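Local coordinates for protein clan CA, family C40, NlpC/P60 superfamily cysteine peptidase (Trichomonas vaginalis, PDB 6BIO) that probably acts as a cysteine peptidase of the NlpC/P60 family that hydrolyses bacterial peptidoglycan, at residues R127-R131 with G132-Y136; W188-N191 with R192-I195. All blocks are in the same frame, centred on the assembly; numbering follows the deposited sequence.

Contact 1 (R127-R131 with G132-Y136); sequences RINYR and GYIGY
Ile128 pairs with Gly135 and Tyr130 with Tyr133, both as hydrogen-bonded antiparallel pairs, in a beta hairpin whose strands 127-130 and 133-136 run at 155° and approach to 4.6 Å. The hairpin belongs to the bacterial SH3 domain and is closed by a type I' turn from Tyr130 to Tyr133. Four backbone bonds hold the ladder; the longest joins Gly135 N to Ile128 O at 3.0 Å. At the turn the side chain of Asn129 joins in: with CG anti to the backbone N, it sends OD1 along the strand to accept from Gly132 N at 2.9 Å, the donor tilted 25° from the amide carbonyl plane. Gly132, at the third position of the type I' turn, takes the left-handed backbone conformation the turn needs there. The backbone oxygen Tyr130 O lies in the plane of the Tyr133 ring, 3.4 Å from its CD2. On this same face, which Tyr133 shares with Ile128 and Tyr130, the last two rest on Ile95 of strand 93-96.

At the far end of the ladder, on the face that carries Asn129 and Ile134, Arg127 runs its aliphatic chain across the Tyr136 ring. CG makes a CH-pi contact over one face, 4.1 Å from the ring centroid, and CD reaches the phenolic end. The bend at chi3 (65°) then turns the guanidinium back over the sheet, where NH1 bonds to Gln18 O and NH2 meets Ile134 CG2 edge-on at 3.3 Å. A water bridges Arg127 and Tyr136: it lies 2.9 Å from Tyr136 OH and accepts a weak bond from Arg127 NE.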
loop_
_atom_site.group_PDB
_atom_site.type_symbol
_atom_site.label_atom_id
_atom_site.label_comp_id
_atom_site.label_asym_id
_atom_site.label_seq_id
_atom_site.Cartn_x
_atom_site.Cartn_y
_atom_site.Cartn_z
ATOM N N ARG A 127 -4.716 -16.080 0.151
ATOM C CA ARG A 127 -4.414 -17.318 -0.538
ATOM C C ARG A 127 -3.376 -18.033 0.296
ATOM O O ARG A 127 -2.393 -17.421 0.706
ATOM C CB ARG A 127 -3.908 -17.094 -1.958
ATOM C CG ARG A 127 -3.921 -18.392 -2.776
ATOM C CD ARG A 127 -3.634 -18.186 -4.276
ATOM N NE ARG A 127 -2.296 -17.707 -4.526
ATOM C CZ ARG A 127 -1.244 -18.492 -4.752
ATOM N NH1 ARG A 127 -0.055 -17.947 -4.954
ATOM N NH2 ARG A 127 -1.374 -19.816 -4.745
ATOM N N ILE A 128 -3.616 -19.330 0.568
ATOM C CA ILE A 128 -2.773 -20.084 1.490
ATOM C C ILE A 128 -2.441 -21.456 0.936
ATOM O O ILE A 128 -3.080 -21.966 0.013
ATOM C CB ILE A 128 -3.370 -20.251 2.914
ATOM C CG1 ILE A 128 -4.655 -21.097 2.882
ATOM C CG2 ILE A 128 -3.620 -18.925 3.580
ATOM C CD1 ILE A 128 -5.052 -21.685 4.206
ATOM N N ASN A 129 -1.425 -22.042 1.559
ATOM C CA ASN A 129 -1.092 -23.462 1.449
ATOM C C ASN A 129 -1.287 -24.091 2.822
ATOM O O ASN A 129 -0.643 -23.672 3.794
ATOM C CB ASN A 129 0.367 -23.612 1.014
ATOM C CG ASN A 129 0.804 -25.051 0.891
ATOM O OD1 ASN A 129 0.503 -25.902 1.735
ATOM N ND2 ASN A 129 1.556 -25.330 -0.137
ATOM N N TYR A 130 -2.180 -25.089 2.918
ATOM C CA TYR A 130 -2.316 -25.947 4.094
ATOM C C TYR A 130 -2.041 -27.379 3.647
ATOM O O TYR A 130 -2.809 -27.929 2.871
ATOM C CB TYR A 130 -3.737 -25.837 4.647
ATOM C CG TYR A 130 -4.047 -26.851 5.746
ATOM C CD1 TYR A 130 -3.263 -26.908 6.880
ATOM C CD2 TYR A 130 -5.086 -27.773 5.630
ATOM C CE1 TYR A 130 -3.499 -27.833 7.881
ATOM C CE2 TYR A 130 -5.352 -28.669 6.664
ATOM C CZ TYR A 130 -4.563 -28.695 7.772
ATOM O OH TYR A 130 -4.860 -29.638 8.754
ATOM N N ARG A 131 -0.953 -27.974 4.127
ATOM C CA ARG A 131 -0.657 -29.391 3.849
ATOM C C ARG A 131 -0.587 -29.673 2.344
ATOM O O ARG A 131 -0.934 -30.766 1.900
ATOM C CB ARG A 131 -1.697 -30.353 4.474
ATOM C CG ARG A 131 -1.787 -30.443 5.983
ATOM C CD ARG A 131 -2.934 -31.426 6.414
ATOM N NE ARG A 131 -2.735 -32.807 5.949
ATOM C CZ ARG A 131 -1.777 -33.602 6.403
ATOM N NH1 ARG A 131 -0.916 -33.142 7.316
ATOM N NH2 ARG A 131 -1.661 -34.841 5.938
ATOM N N GLY A 132 -0.146 -28.699 1.531
ATOM C CA GLY A 132 -0.094 -28.881 0.104
ATOM C C GLY A 132 -1.340 -28.457 -0.642
ATOM O O GLY A 132 -1.306 -28.380 -1.876
ATOM N N TYR A 133 -2.448 -28.208 0.055
ATOM C CA TYR A 133 -3.710 -27.771 -0.547
ATOM C C TYR A 133 -3.679 -26.250 -0.639
ATOM O O TYR A 133 -3.393 -25.562 0.357
ATOM C CB TYR A 133 -4.904 -28.195 0.316
ATOM C CG TYR A 133 -5.074 -29.708 0.391
ATOM C CD1 TYR A 133 -5.823 -30.388 -0.559
ATOM C CD2 TYR A 133 -4.462 -30.437 1.376
ATOM C CE1 TYR A 133 -5.952 -31.755 -0.522
ATOM C CE2 TYR A 133 -4.624 -31.829 1.441
ATOM C CZ TYR A 133 -5.343 -32.453 0.489
ATOM O OH TYR A 133 -5.445 -33.824 0.602
ATOM N N ILE A 134 -4.003 -25.721 -1.814
ATOM C CA ILE A 134 -3.799 -24.307 -2.128
ATOM C C ILE A 134 -5.129 -23.650 -2.482
ATOM O O ILE A 134 -5.902 -24.184 -3.285
ATOM C CB ILE A 134 -2.798 -24.184 -3.287
ATOM C CG1 ILE A 134 -1.406 -24.702 -2.839
ATOM C CG2 ILE A 134 -2.674 -22.732 -3.755
ATOM C CD1 ILE A 134 -0.563 -25.114 -3.996
ATOM N N GLY A 135 -5.379 -22.476 -1.923
ATOM C CA GLY A 135 -6.578 -21.760 -2.282
ATOM C C GLY A 135 -6.867 -20.649 -1.290
ATOM O O GLY A 135 -5.979 -20.210 -0.547
ATOM N N TYR A 136 -8.129 -20.205 -1.296
ATOM C CA TYR A 136 -8.504 -18.959 -0.639
ATOM C C TYR A 136 -9.295 -19.209 0.640
ATOM O O TYR A 136 -10.280 -19.945 0.631
ATOM C CB TYR A 136 -9.321 -18.088 -1.608
ATOM C CG TYR A 136 -8.486 -17.633 -2.789
ATOM C CD1 TYR A 136 -8.311 -18.420 -3.916
ATOM C CD2 TYR A 136 -7.786 -16.425 -2.736
ATOM C CE1 TYR A 136 -7.521 -18.029 -4.965
ATOM C CE2 TYR A 136 -7.001 -16.012 -3.779
ATOM C CZ TYR A 136 -6.866 -16.791 -4.897
ATOM O OH TYR A 136 -6.068 -16.361 -5.908
HETATM O O HOH W 1 -3.473 -15.177 -5.274
#

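Contact 2 (W188-N191 with R192-I195); sequences WAYN and RLDI
Arg192 folds its side chain back across Trp188, four residues earlier, at the C-terminal end of helix 182-191. Its CB lies 3.5 Å from Ala189 O. CG then passes over one face of the indole, offset toward the rim and 3.9 Å from Trp188 CE2. The bend at chi2 (-59°) keeps the chain beside the indole, with NE near Trp188 NE1, and CZ ends 3.6 Å from NE1, which sits over the centre of the guanidinium face. The two planes are 60° apart, an oblique crossing and not a flat stack. At the guanidinium edge NH1 makes a weak bond to Asn191 OD1, an oxygen that also accepts from Tyr53 N, while NH2 forms a salt bridge with Asp51. Tyr53 adds a cation-pi contact.

Farther round the turn, Ile195 lies alongside Tyr190, pointing the same way, and brings CD1 to the ring edge and CG2 within 3.8 Å of CD1 of the tyrosine. Tyr190 O is gripped twice, by Leu193 N and Ile195 N, which arrive from opposite faces of its carbonyl plane. The Ile195 bond, 3.0 Å long, and that from Asp194 N to Asn191 O, with Asp194 at a positive phi of 59°, are the paired bonds of a Schellman motif ending the helix of the NlpC/P60 domain.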
loop_
_atom_site.group_PDB
_atom_site.type_symbol
_atom_site.label_atom_id
_atom_site.label_comp_id
_atom_site.label_asym_id
_atom_site.label_seq_id
_atom_site.Cartn_x
_atom_site.Cartn_y
_atom_site.Cartn_z
ATOM N N TRP A 188 5.011 5.570 0.857
ATOM C CA TRP A 188 5.302 4.430 1.713
ATOM C C TRP A 188 4.077 4.050 2.545
ATOM O O TRP A 188 3.727 2.868 2.687
ATOM C CB TRP A 188 6.511 4.765 2.612
ATOM C CG TRP A 188 6.651 3.735 3.707
ATOM C CD1 TRP A 188 7.219 2.521 3.620
ATOM C CD2 TRP A 188 6.069 3.815 5.015
ATOM N NE1 TRP A 188 7.028 1.827 4.799
ATOM C CE2 TRP A 188 6.319 2.596 5.663
ATOM C CE3 TRP A 188 5.370 4.808 5.702
ATOM C CZ2 TRP A 188 5.890 2.351 6.968
ATOM C CZ3 TRP A 188 4.951 4.543 6.979
ATOM C CH2 TRP A 188 5.188 3.314 7.584
ATOM N N ALA A 189 3.460 5.033 3.201
ATOM C CA ALA A 189 2.364 4.719 4.110
ATOM C C ALA A 189 1.251 4.004 3.353
ATOM O O ALA A 189 0.679 3.015 3.822
ATOM C CB ALA A 189 1.839 5.987 4.783
ATOM N N TYR A 190 0.898 4.522 2.169
ATOM C CA TYR A 190 -0.153 3.870 1.395
ATOM C C TYR A 190 0.293 2.534 0.803
ATOM O O TYR A 190 -0.528 1.611 0.672
ATOM C CB TYR A 190 -0.772 4.856 0.373
ATOM C CG TYR A 190 -1.839 5.688 1.067
ATOM C CD1 TYR A 190 -3.087 5.144 1.255
ATOM C CD2 TYR A 190 -1.591 6.954 1.563
ATOM C CE1 TYR A 190 -4.053 5.816 1.932
ATOM C CE2 TYR A 190 -2.565 7.643 2.259
ATOM C CZ TYR A 190 -3.815 7.082 2.404
ATOM O OH TYR A 190 -4.819 7.726 3.092
ATOM N N ASN A 191 1.589 2.357 0.542
ATOM C CA ASN A 191 2.094 1.051 0.125
ATOM C C ASN A 191 1.734 0.001 1.168
ATOM O O ASN A 191 1.352 -1.120 0.825
ATOM C CB ASN A 191 3.607 1.088 -0.063
ATOM C CG ASN A 191 4.133 -0.284 -0.436
ATOM O OD1 ASN A 191 4.635 -1.041 0.400
ATOM N ND2 ASN A 191 3.968 -0.643 -1.689
ATOM N N ARG A 192 1.839 0.348 2.452
ATOM C CA ARG A 192 1.523 -0.591 3.521
ATOM C C ARG A 192 0.041 -0.902 3.651
ATOM O O ARG A 192 -0.328 -1.854 4.362
ATOM C CB ARG A 192 2.079 -0.028 4.809
ATOM C CG ARG A 192 3.614 -0.056 4.913
ATOM C CD ARG A 192 4.166 -1.437 4.811
ATOM N NE ARG A 192 5.584 -1.548 5.102
ATOM C CZ ARG A 192 6.545 -1.673 4.206
ATOM N NH1 ARG A 192 6.299 -1.594 2.927
ATOM N NH2 ARG A 192 7.784 -1.881 4.609
ATOM N N LEU A 193 -0.818 -0.172 2.945
ATOM C CA LEU A 193 -2.248 -0.443 2.829
ATOM C C LEU A 193 -2.611 -0.964 1.448
ATOM O O LEU A 193 -3.800 -1.066 1.105
ATOM C CB LEU A 193 -3.029 0.844 3.127
ATOM C CG LEU A 193 -2.775 1.376 4.550
ATOM C CD1 LEU A 193 -3.411 2.736 4.738
ATOM C CD2 LEU A 193 -3.285 0.419 5.648
ATOM N N ASP A 194 -1.611 -1.319 0.645
ATOM C CA ASP A 194 -1.846 -1.862 -0.690
ATOM C C ASP A 194 -2.631 -0.880 -1.550
ATOM O O ASP A 194 -3.476 -1.280 -2.349
ATOM C CB ASP A 194 -2.511 -3.239 -0.634
ATOM C CG ASP A 194 -2.439 -4.029 -1.945
ATOM O OD1 ASP A 194 -1.544 -3.792 -2.776
ATOM O OD2 ASP A 194 -3.314 -4.926 -2.057
ATOM N N ILE A 195 -2.276 0.404 -1.430
ATOM C CA ILE A 195 -2.909 1.465 -2.201
ATOM C C ILE A 195 -1.770 2.219 -2.883
ATOM O O ILE A 195 -0.822 2.646 -2.219
ATOM C CB ILE A 195 -3.729 2.403 -1.289
ATOM C CG1 ILE A 195 -4.918 1.638 -0.744
ATOM C CG2 ILE A 195 -4.133 3.664 -2.063
ATOM C CD1 ILE A 195 -5.571 2.387 0.429
#

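How the contacts relate
Contact 1 closes along the chain before contact 2 opens; their centres lie 26 Å apart, their nearest atoms about 11 Å. Contact 1 is peripheral, 24 Å from the centre of the chain, in the bacterial SH3 domain; contact 2 is only 2 Å from that centre. Helix 182-191, whose C-terminal end contact 2 closes, probably carries the catalytic cysteine at its N-terminal end, as in other NlpC/P60 peptidases. Asp194 is tied to the sheet that contains contact 1 through Asn121 ND2 of strand 114-122, the neighbour of strand 125-130. Together with Asp51, Tyr53, His55 and Gly69, which also meet Asn191, Arg192 or Asp194, Asn121 docks the helix end on the preceding beta domains.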